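Local coordinates for protein dihydrodipicolinate synthase (Bacillus anthracis, PDB 1XL9) that probably catalyses condensation of pyruvate with aspartate semialdehyde, the step that commits aspartate to the diaminopimelate and lysine pathway, at residues Thr35-Asn40 against Val270-Gly275; Pro140-Asn145 against Ile168-Asp173; Ala193-Asp198 against Gly209-Val214. One frame throughout, in Å; residues are numbered along the deposited sequence.

Contact 1 (Thr35-Asn40 against Val270-Gly275)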
loop_
_atom_site.group_PDB
_atom_site.type_symbol
_atom_site.label_atom_id
_atom_site.label_comp_id
_atom_site.label_asym_id
_atom_site.label_seq_id
_atom_site.Cartn_x
_atom_site.Cartn_y
_atom_site.Cartn_z
ATOM N N THR A 35 -16.804 -12.098 -33.922
ATOM C CA THR A 35 -17.286 -10.920 -33.228
ATOM C C THR A 35 -18.798 -10.970 -33.251
ATOM O O THR A 35 -19.461 -10.764 -32.214
ATOM C CB THR A 35 -16.722 -9.561 -33.789
ATOM O OG1 THR A 35 -15.291 -9.547 -33.732
ATOM C CG2 THR A 35 -17.245 -8.357 -32.961
ATOM N N THR A 36 -19.335 -11.261 -34.437
ATOM C CA THR A 36 -20.778 -11.391 -34.668
ATOM C C THR A 36 -21.426 -12.491 -33.779
ATOM O O THR A 36 -22.428 -12.223 -33.072
ATOM C CB THR A 36 -21.028 -11.575 -36.185
ATOM O OG1 THR A 36 -20.790 -10.315 -36.860
ATOM C CG2 THR A 36 -22.468 -12.023 -36.466
ATOM N N LYS A 37 -20.836 -13.694 -33.791
ATOM C CA LYS A 37 -21.242 -14.777 -32.858
ATOM C C LYS A 37 -21.325 -14.337 -31.380
ATOM O O LYS A 37 -22.312 -14.596 -30.650
ATOM C CB LYS A 37 -20.248 -15.948 -32.948
ATOM C CG LYS A 37 -20.333 -16.766 -34.196
ATOM C CD LYS A 37 -19.927 -18.290 -33.944
ATOM C CE LYS A 37 -20.498 -18.897 -32.584
ATOM N NZ LYS A 37 -20.404 -20.454 -32.438
ATOM N N LEU A 38 -20.271 -13.684 -30.928
ATOM C CA LEU A 38 -20.207 -13.177 -29.559
ATOM C C LEU A 38 -21.260 -12.093 -29.247
ATOM O O LEU A 38 -21.916 -12.153 -28.255
ATOM C CB LEU A 38 -18.809 -12.612 -29.289
ATOM C CG LEU A 38 -18.092 -12.819 -27.954
ATOM C CD1 LEU A 38 -17.489 -11.491 -27.584
ATOM C CD2 LEU A 38 -18.919 -13.438 -26.779
ATOM N N VAL A 39 -21.428 -11.090 -30.083
ATOM C CA VAL A 39 -22.434 -10.066 -29.790
ATOM C C VAL A 39 -23.816 -10.703 -29.555
ATOM O O VAL A 39 -24.546 -10.313 -28.656
ATOM C CB VAL A 39 -22.498 -9.023 -30.920
ATOM C CG1 VAL A 39 -23.697 -8.074 -30.743
ATOM C CG2 VAL A 39 -21.208 -8.239 -30.960
ATOM N N ASN A 40 -24.140 -11.714 -30.360
ATOM C CA ASN A 40 -25.457 -12.340 -30.353
ATOM C C ASN A 40 -25.602 -13.281 -29.132
ATOM O O ASN A 40 -26.673 -13.367 -28.503
ATOM C CB ASN A 40 -25.673 -13.116 -31.673
ATOM C CG ASN A 40 -25.959 -12.189 -32.894
ATOM O OD1 ASN A 40 -26.478 -11.065 -32.740
ATOM N ND2 ASN A 40 -25.643 -12.688 -34.116
ATOM N N VAL A 270 -16.385 -23.240 -23.132
ATOM C CA VAL A 270 -17.848 -23.373 -23.316
ATOM C C VAL A 270 -18.327 -23.312 -24.790
ATOM O O VAL A 270 -19.491 -23.025 -25.053
ATOM C CB VAL A 270 -18.637 -22.377 -22.413
ATOM C CG1 VAL A 270 -18.235 -22.575 -20.957
ATOM C CG2 VAL A 270 -18.451 -20.912 -22.818
ATOM N N GLY A 271 -17.448 -23.592 -25.749
ATOM C CA GLY A 271 -17.859 -23.618 -27.160
ATOM C C GLY A 271 -17.829 -22.315 -27.967
ATOM O O GLY A 271 -18.202 -22.331 -29.131
ATOM N N LEU A 272 -17.378 -21.191 -27.399
ATOM C CA LEU A 272 -17.178 -19.950 -28.192
ATOM C C LEU A 272 -15.692 -19.519 -28.242
ATOM O O LEU A 272 -15.240 -18.709 -27.428
ATOM C CB LEU A 272 -18.030 -18.822 -27.631
ATOM C CG LEU A 272 -18.854 -18.001 -28.609
ATOM C CD1 LEU A 272 -19.374 -16.829 -27.817
ATOM C CD2 LEU A 272 -18.055 -17.535 -29.854
ATOM N N ASP A 273 -14.946 -20.072 -29.207
ATOM C CA ASP A 273 -13.573 -19.663 -29.472
ATOM C C ASP A 273 -13.515 -18.230 -30.008
ATOM O O ASP A 273 -14.234 -17.868 -30.931
ATOM C CB ASP A 273 -12.915 -20.605 -30.470
ATOM C CG ASP A 273 -11.401 -20.432 -30.522
ATOM O OD1 ASP A 273 -10.923 -19.356 -30.927
ATOM O OD2 ASP A 273 -10.691 -21.385 -30.164
ATOM N N VAL A 274 -12.676 -17.421 -29.381
ATOM C CA VAL A 274 -12.469 -16.024 -29.778
ATOM C C VAL A 274 -10.957 -15.764 -29.969
ATOM O O VAL A 274 -10.490 -14.613 -30.003
ATOM C CB VAL A 274 -13.111 -15.045 -28.738
ATOM C CG1 VAL A 274 -14.654 -15.064 -28.839
ATOM C CG2 VAL A 274 -12.665 -15.369 -27.292
ATOM N N GLY A 275 -10.216 -16.865 -30.135
ATOM C CA GLY A 275 -8.800 -16.820 -30.314
ATOM C C GLY A 275 -8.033 -16.476 -29.044
ATOM O O GLY A 275 -8.540 -16.592 -27.932
#
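Asp-273 OD1, in the loop from which Leu-272 and Val-274 reach Leu-38, is gripped twice, by the backbone N of Gly-275 and by Lys-34 NZ. The bond from Gly-275 N to Asp-273 OD1 spans 2.7 Å and closes an Asx turn, its donor standing above the carboxylate plane. The salt bridge to Lys-34 ties the same carboxylate to the helix that carries Leu-38. Between the segments themselves the contact is apolar. Leu-38 and Leu-272 cross at about a right angle, and Leu-38 CD2 meets Leu-272 CD1 at 3.6 Å. The other methyl, Leu-272 CD2, lies 3.9 Å from Lys-37 CE, where the lysine, bent at chi2 and chi3, slides past the leucine in the opposite direction. More loosely, Val-274 CG1 approaches Leu-38 CG at 4.2 Å. Just before Leu-272 a Schellman motif ends helix 261-269: Gly-271, with phi 87°, bonds from its own N to Gln-268 O while Leu-272 N bonds to Leu-267 O, and Leu-272 itself points toward helix 32-44. Helix 32-44 is thereby joined to the link between helices 261-269 and 286-297, Leu-38 also touching Met-20 of barrel strand 16-20, while Thr-36 and Val-39 pack on helix 64-78.

Contact 2 (Pro140-Asn145 against Ile168-Asp173)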
loop_
_atom_site.group_PDB
_atom_site.type_symbol
_atom_site.label_atom_id
_atom_site.label_comp_id
_atom_site.label_asym_id
_atom_site.label_seq_id
_atom_site.Cartn_x
_atom_site.Cartn_y
_atom_site.Cartn_z
ATOM N N PRO A 140 -23.902 10.643 -25.033
ATOM C CA PRO A 140 -23.680 10.338 -23.606
ATOM C C PRO A 140 -22.282 9.771 -23.278
ATOM O O PRO A 140 -21.698 9.005 -24.068
ATOM C CB PRO A 140 -24.741 9.287 -23.303
ATOM C CG PRO A 140 -25.697 9.349 -24.389
ATOM C CD PRO A 140 -25.011 9.857 -25.594
ATOM N N VAL A 141 -21.795 10.123 -22.096
ATOM C CA VAL A 141 -20.426 9.861 -21.655
ATOM C C VAL A 141 -20.415 9.117 -20.298
ATOM O O VAL A 141 -21.034 9.571 -19.373
ATOM C CB VAL A 141 -19.618 11.177 -21.566
ATOM C CG1 VAL A 141 -18.324 10.986 -20.814
ATOM C CG2 VAL A 141 -19.346 11.752 -22.988
ATOM N N MET A 142 -19.728 7.976 -20.226
ATOM C CA MET A 142 -19.574 7.180 -18.978
ATOM C C MET A 142 -18.110 7.244 -18.475
ATOM O O MET A 142 -17.182 6.820 -19.145
ATOM C CB MET A 142 -20.036 5.746 -19.191
ATOM C CG MET A 142 -19.734 4.846 -17.996
ATOM S SD MET A 142 -20.547 3.266 -18.022
ATOM C CE MET A 142 -19.228 2.227 -18.560
ATOM N N LEU A 143 -17.895 7.869 -17.325
ATOM C CA LEU A 143 -16.590 7.928 -16.694
ATOM C C LEU A 143 -16.114 6.495 -16.244
ATOM O O LEU A 143 -16.916 5.551 -16.079
ATOM C CB LEU A 143 -16.675 8.896 -15.513
ATOM C CG LEU A 143 -16.333 10.391 -15.690
ATOM C CD1 LEU A 143 -16.588 11.022 -17.052
ATOM C CD2 LEU A 143 -17.006 11.212 -14.600
ATOM N N TYR A 144 -14.808 6.336 -16.094
ATOM C CA TYR A 144 -14.237 5.030 -15.666
ATOM C C TYR A 144 -13.065 5.262 -14.721
ATOM O O TYR A 144 -12.008 5.712 -15.142
ATOM C CB TYR A 144 -13.796 4.208 -16.882
ATOM C CG TYR A 144 -13.176 2.820 -16.640
ATOM C CD1 TYR A 144 -13.411 2.077 -15.494
ATOM C CD2 TYR A 144 -12.381 2.258 -17.617
ATOM C CE1 TYR A 144 -12.839 0.770 -15.338
ATOM C CE2 TYR A 144 -11.800 0.980 -17.462
ATOM C CZ TYR A 144 -12.046 0.251 -16.351
ATOM O OH TYR A 144 -11.448 -1.005 -16.313
ATOM N N ASN A 145 -13.314 5.001 -13.438
ATOM C CA ASN A 145 -12.318 5.027 -12.379
ATOM C C ASN A 145 -11.731 3.621 -12.168
ATOM O O ASN A 145 -12.458 2.668 -11.863
ATOM C CB ASN A 145 -13.009 5.485 -11.116
ATOM C CG ASN A 145 -12.059 5.719 -9.968
ATOM O OD1 ASN A 145 -11.041 6.398 -10.103
ATOM N ND2 ASN A 145 -12.391 5.127 -8.817
ATOM N N ILE A 168 -22.620 13.910 -19.345
ATOM C CA ILE A 168 -21.871 13.018 -18.489
ATOM C C ILE A 168 -22.861 12.409 -17.488
ATOM O O ILE A 168 -23.275 13.039 -16.483
ATOM C CB ILE A 168 -20.674 13.702 -17.804
ATOM C CG1 ILE A 168 -19.765 14.319 -18.864
ATOM C CG2 ILE A 168 -19.892 12.654 -16.928
ATOM C CD1 ILE A 168 -18.428 14.863 -18.346
ATOM N N VAL A 169 -23.221 11.158 -17.797
ATOM C CA VAL A 169 -24.406 10.529 -17.235
ATOM C C VAL A 169 -24.133 9.297 -16.387
ATOM O O VAL A 169 -25.052 8.776 -15.722
ATOM C CB VAL A 169 -25.419 10.190 -18.373
ATOM C CG1 VAL A 169 -25.723 11.457 -19.214
ATOM C CG2 VAL A 169 -24.911 9.096 -19.289
ATOM N N ALA A 170 -22.891 8.807 -16.381
ATOM C CA ALA A 170 -22.611 7.647 -15.530
ATOM C C ALA A 170 -21.127 7.470 -15.231
ATOM O O ALA A 170 -20.301 8.295 -15.670
ATOM C CB ALA A 170 -23.226 6.398 -16.124
ATOM N N ILE A 171 -20.827 6.457 -14.405
ATOM C CA ILE A 171 -19.463 6.082 -14.052
ATOM C C ILE A 171 -19.346 4.579 -13.783
ATOM O O ILE A 171 -20.207 3.982 -13.178
ATOM C CB ILE A 171 -18.916 6.905 -12.845
ATOM C CG1 ILE A 171 -17.494 6.466 -12.460
ATOM C CG2 ILE A 171 -19.810 6.784 -11.652
ATOM C CD1 ILE A 171 -16.723 7.585 -11.766
ATOM N N LYS A 172 -18.281 3.983 -14.296
ATOM C CA LYS A 172 -17.890 2.622 -13.967
ATOM C C LYS A 172 -16.810 2.790 -12.918
ATOM O O LYS A 172 -15.736 3.316 -13.203
ATOM C CB LYS A 172 -17.343 1.917 -15.205
ATOM C CG LYS A 172 -16.719 0.576 -14.904
ATOM C CD LYS A 172 -16.106 -0.064 -16.131
ATOM C CE LYS A 172 -15.547 -1.455 -15.759
ATOM N NZ LYS A 172 -14.719 -2.074 -16.841
ATOM N N ASP A 173 -17.094 2.367 -11.695
ATOM C CA ASP A 173 -16.129 2.553 -10.608
ATOM C C ASP A 173 -15.488 1.220 -10.263
ATOM O O ASP A 173 -16.139 0.371 -9.650
ATOM C CB ASP A 173 -16.802 3.147 -9.375
ATOM C CG ASP A 173 -15.807 3.595 -8.312
ATOM O OD1 ASP A 173 -14.571 3.390 -8.438
ATOM O OD2 ASP A 173 -16.277 4.198 -7.332
#
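Lys-172 lies alongside Tyr-144, both pointing the same way, and its extended chain runs along the phenol ring with CD over one face. CD of Lys-172 comes within 3.5 Å of Tyr-144 CE1, while the lysine's own carbonyl O meets the ring at its edge, in plane. Next to this pair Met-142 lies beside Ala-170, whose small side chain leaves it room: CG is 4.3 Å from Ala-170 CB, and a bend at chi3 (101°) carries CE onward to Lys-172 CB, 3.9 Å away. These residues form the face turned into the barrel, where Met-142 and Lys-172 also touch Val-214. The strands are the fifth and sixth of an eight-stranded parallel TIM barrel; in this family the lysine that forms a Schiff base with pyruvate stands on the sixth, and Lys-172 is consistent with that role. On the outward face, Leu-143 CD1 presses on Ile-168 CG2 at 3.7 Å, crossing it at a slant, and Ile-168 CG1 runs beside Val-141. Leu-143 CB meets the end of Ile-171 at CD1. Val-169 is the extra residue of a beta bulge: its N bonds to Val-141 O at 3.1 Å, and its CG2 packs on Pro-140 CB. Past the bulge the register holds without a further shift, Lys-172 N reaching Leu-143 O at 2.7 Å in a nearly straight bond (172°). At the far end Asn-145 and Asp-173 lie side by side; Asn-145 ND2 gives Asp-173 OD1 a bond of 2.8 Å that lies in the amide plane yet comes from above the carboxylate, the two planes being 58° apart. Gly-175 N holds that same oxygen, and Ile-154 N binds Asn-145 OD1, which fixes which way round the amide sits.

Contact 3 (Ala193-Asp198 against Gly209-Val214)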
loop_
_atom_site.group_PDB
_atom_site.type_symbol
_atom_site.label_atom_id
_atom_site.label_comp_id
_atom_site.label_asym_id
_atom_site.label_seq_id
_atom_site.Cartn_x
_atom_site.Cartn_y
_atom_site.Cartn_z
ATOM N N ALA A 193 -25.919 7.718 -13.060
ATOM C CA ALA A 193 -25.903 6.297 -12.752
ATOM C C ALA A 193 -24.520 5.818 -12.343
ATOM O O ALA A 193 -23.546 6.063 -13.036
ATOM C CB ALA A 193 -26.379 5.521 -13.964
ATOM N N VAL A 194 -24.458 5.055 -11.259
ATOM C CA VAL A 194 -23.213 4.524 -10.742
ATOM C C VAL A 194 -23.178 2.971 -10.919
ATOM O O VAL A 194 -23.977 2.243 -10.331
ATOM C CB VAL A 194 -23.073 4.952 -9.258
ATOM C CG1 VAL A 194 -21.825 4.381 -8.591
ATOM C CG2 VAL A 194 -23.095 6.534 -9.123
ATOM N N TYR A 195 -22.240 2.468 -11.726
ATOM C CA TYR A 195 -22.013 1.036 -11.846
ATOM C C TYR A 195 -20.775 0.651 -11.061
ATOM O O TYR A 195 -19.844 1.447 -10.911
ATOM C CB TYR A 195 -21.815 0.640 -13.310
ATOM C CG TYR A 195 -23.071 0.738 -14.134
ATOM C CD1 TYR A 195 -23.749 -0.426 -14.555
ATOM C CD2 TYR A 195 -23.597 1.998 -14.486
ATOM C CE1 TYR A 195 -24.923 -0.332 -15.303
ATOM C CE2 TYR A 195 -24.793 2.112 -15.225
ATOM C CZ TYR A 195 -25.454 0.942 -15.616
ATOM O OH TYR A 195 -26.592 1.081 -16.351
ATOM N N SER A 196 -20.781 -0.578 -10.543
ATOM C CA SER A 196 -19.550 -1.247 -10.149
ATOM C C SER A 196 -18.779 -1.566 -11.438
ATOM O O SER A 196 -19.396 -1.863 -12.477
ATOM C CB SER A 196 -19.851 -2.553 -9.367
ATOM O OG SER A 196 -18.658 -3.249 -8.980
ATOM N N GLY A 197 -17.447 -1.447 -11.363
ATOM C CA GLY A 197 -16.535 -2.062 -12.308
ATOM C C GLY A 197 -15.843 -3.313 -11.736
ATOM O O GLY A 197 -14.851 -3.769 -12.306
ATOM N N ASP A 198 -16.349 -3.864 -10.628
ATOM C CA ASP A 198 -15.778 -5.077 -9.996
ATOM C C ASP A 198 -16.862 -6.130 -9.826
ATOM O O ASP A 198 -17.773 -5.946 -9.061
ATOM C CB ASP A 198 -15.227 -4.724 -8.621
ATOM C CG ASP A 198 -14.282 -3.521 -8.654
ATOM O OD1 ASP A 198 -13.078 -3.800 -8.947
ATOM O OD2 ASP A 198 -14.740 -2.333 -8.367
ATOM N N GLY A 209 -26.964 1.091 -3.540
ATOM C CA GLY A 209 -27.636 1.934 -4.514
ATOM C C GLY A 209 -27.103 1.977 -5.941
ATOM O O GLY A 209 -27.591 2.799 -6.734
ATOM N N ALA A 210 -26.118 1.142 -6.285
ATOM C CA ALA A 210 -25.533 1.141 -7.644
ATOM C C ALA A 210 -26.542 0.603 -8.667
ATOM O O ALA A 210 -27.311 -0.324 -8.341
ATOM C CB ALA A 210 -24.278 0.298 -7.681
ATOM N N LYS A 211 -26.533 1.150 -9.894
ATOM C CA LYS A 211 -27.451 0.708 -10.977
ATOM C C LYS A 211 -27.168 -0.722 -11.404
ATOM O O LYS A 211 -28.066 -1.471 -11.741
ATOM C CB LYS A 211 -27.341 1.619 -12.204
ATOM C CG LYS A 211 -28.688 2.099 -12.827
ATOM C CD LYS A 211 -29.125 1.260 -14.057
ATOM C CE LYS A 211 -30.330 1.891 -14.818
ATOM N NZ LYS A 211 -30.030 3.290 -15.438
ATOM N N GLY A 212 -25.908 -1.097 -11.437
ATOM C CA GLY A 212 -25.550 -2.490 -11.698
ATOM C C GLY A 212 -24.067 -2.667 -11.883
ATOM O O GLY A 212 -23.283 -2.059 -11.173
ATOM N N ILE A 213 -23.690 -3.484 -12.866
ATOM C CA ILE A 213 -22.286 -3.880 -13.053
ATOM C C ILE A 213 -21.811 -3.723 -14.524
ATOM O O ILE A 213 -22.572 -4.027 -15.453
ATOM C CB ILE A 213 -22.120 -5.335 -12.599
ATOM C CG1 ILE A 213 -20.719 -5.874 -12.848
ATOM C CG2 ILE A 213 -23.087 -6.250 -13.358
ATOM C CD1 ILE A 213 -19.658 -5.161 -12.081
ATOM N N VAL A 214 -20.587 -3.223 -14.726
ATOM C CA VAL A 214 -19.893 -3.374 -16.021
ATOM C C VAL A 214 -18.935 -4.560 -15.849
ATOM O O VAL A 214 -18.044 -4.544 -14.991
ATOM C CB VAL A 214 -19.154 -2.125 -16.480
ATOM C CG1 VAL A 214 -18.632 -2.331 -17.862
ATOM C CG2 VAL A 214 -20.079 -0.872 -16.481
HETATM O O HOH W 1 -27.053 4.621 -9.241
HETATM O O HOH W 2 -27.889 3.283 -17.183
#
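Tyr-195 and Lys-211 run side by side, pointing the same way, with Lys-211 CB over one face of the phenol ring in a CH-pi contact, 4.2 Å from the ring centroid. Farther along, Lys-211 CD lies 3.4 Å from Tyr-195 OH. The ring lies close to the backbone of Gly-212, and Ile-213 N stands at its edge, 3.5 Å from Tyr-195 CD1. Val-214 CG2 closes in on Tyr-195 CB, the two side chains crossing at about a right angle. Across the strands, Ile-213 sends CD1 to within 3.3 Å of Ser-196 O: chi1 of 176° puts CG1 anti to the backbone N, and chi2 of 63° then turns CD1 to the carbonyl. That same Ser-196 O accepts an almost straight bond from Val-214 N at 2.9 Å; Ser-196 N in turn binds Gly-212 O, and Lys-211 N binds Val-194 O.

The next shell fixes the polar ends. A water in the ring plane donates to Tyr-195 OH and accepts from Lys-211 NZ, while the hydroxyl is also bonded to Gly-14 O and the ammonium forms a salt bridge with Asp-12. Ser-196 OG donates to Asp-198 O at 2.8 Å, a bond within the turn that follows the strand. Helix 202-207 packs on Ser-196 and Ala-210, completing the beta-alpha-beta crossover that joins the seventh and eighth strands of a TIM barrel.

Overall arrangement
Contacts 2 and 3 belong to the barrel wall, whereas contact 1 lies on the outer layer, across the chain's centre from both. The two wall contacts are neighbours: strands 168-173 and 193-196 run next to each other, and Ile-171 O lies 2.9 Å from Tyr-195 N, probably hydrogen-bonded. Both rest on backbone hydrogen bonds between parallel strands, a longer run in contact 2 and a shorter, more splayed one (62° against 24°) in contact 3. Contact 1 has no hydrogen bond between its segments; leucines and a valine join a helix to a loop, and the exposed Lys-37 and Gly-271 lie at its margin. In sequence, however, contact 1 is the widest, enclosing the other two.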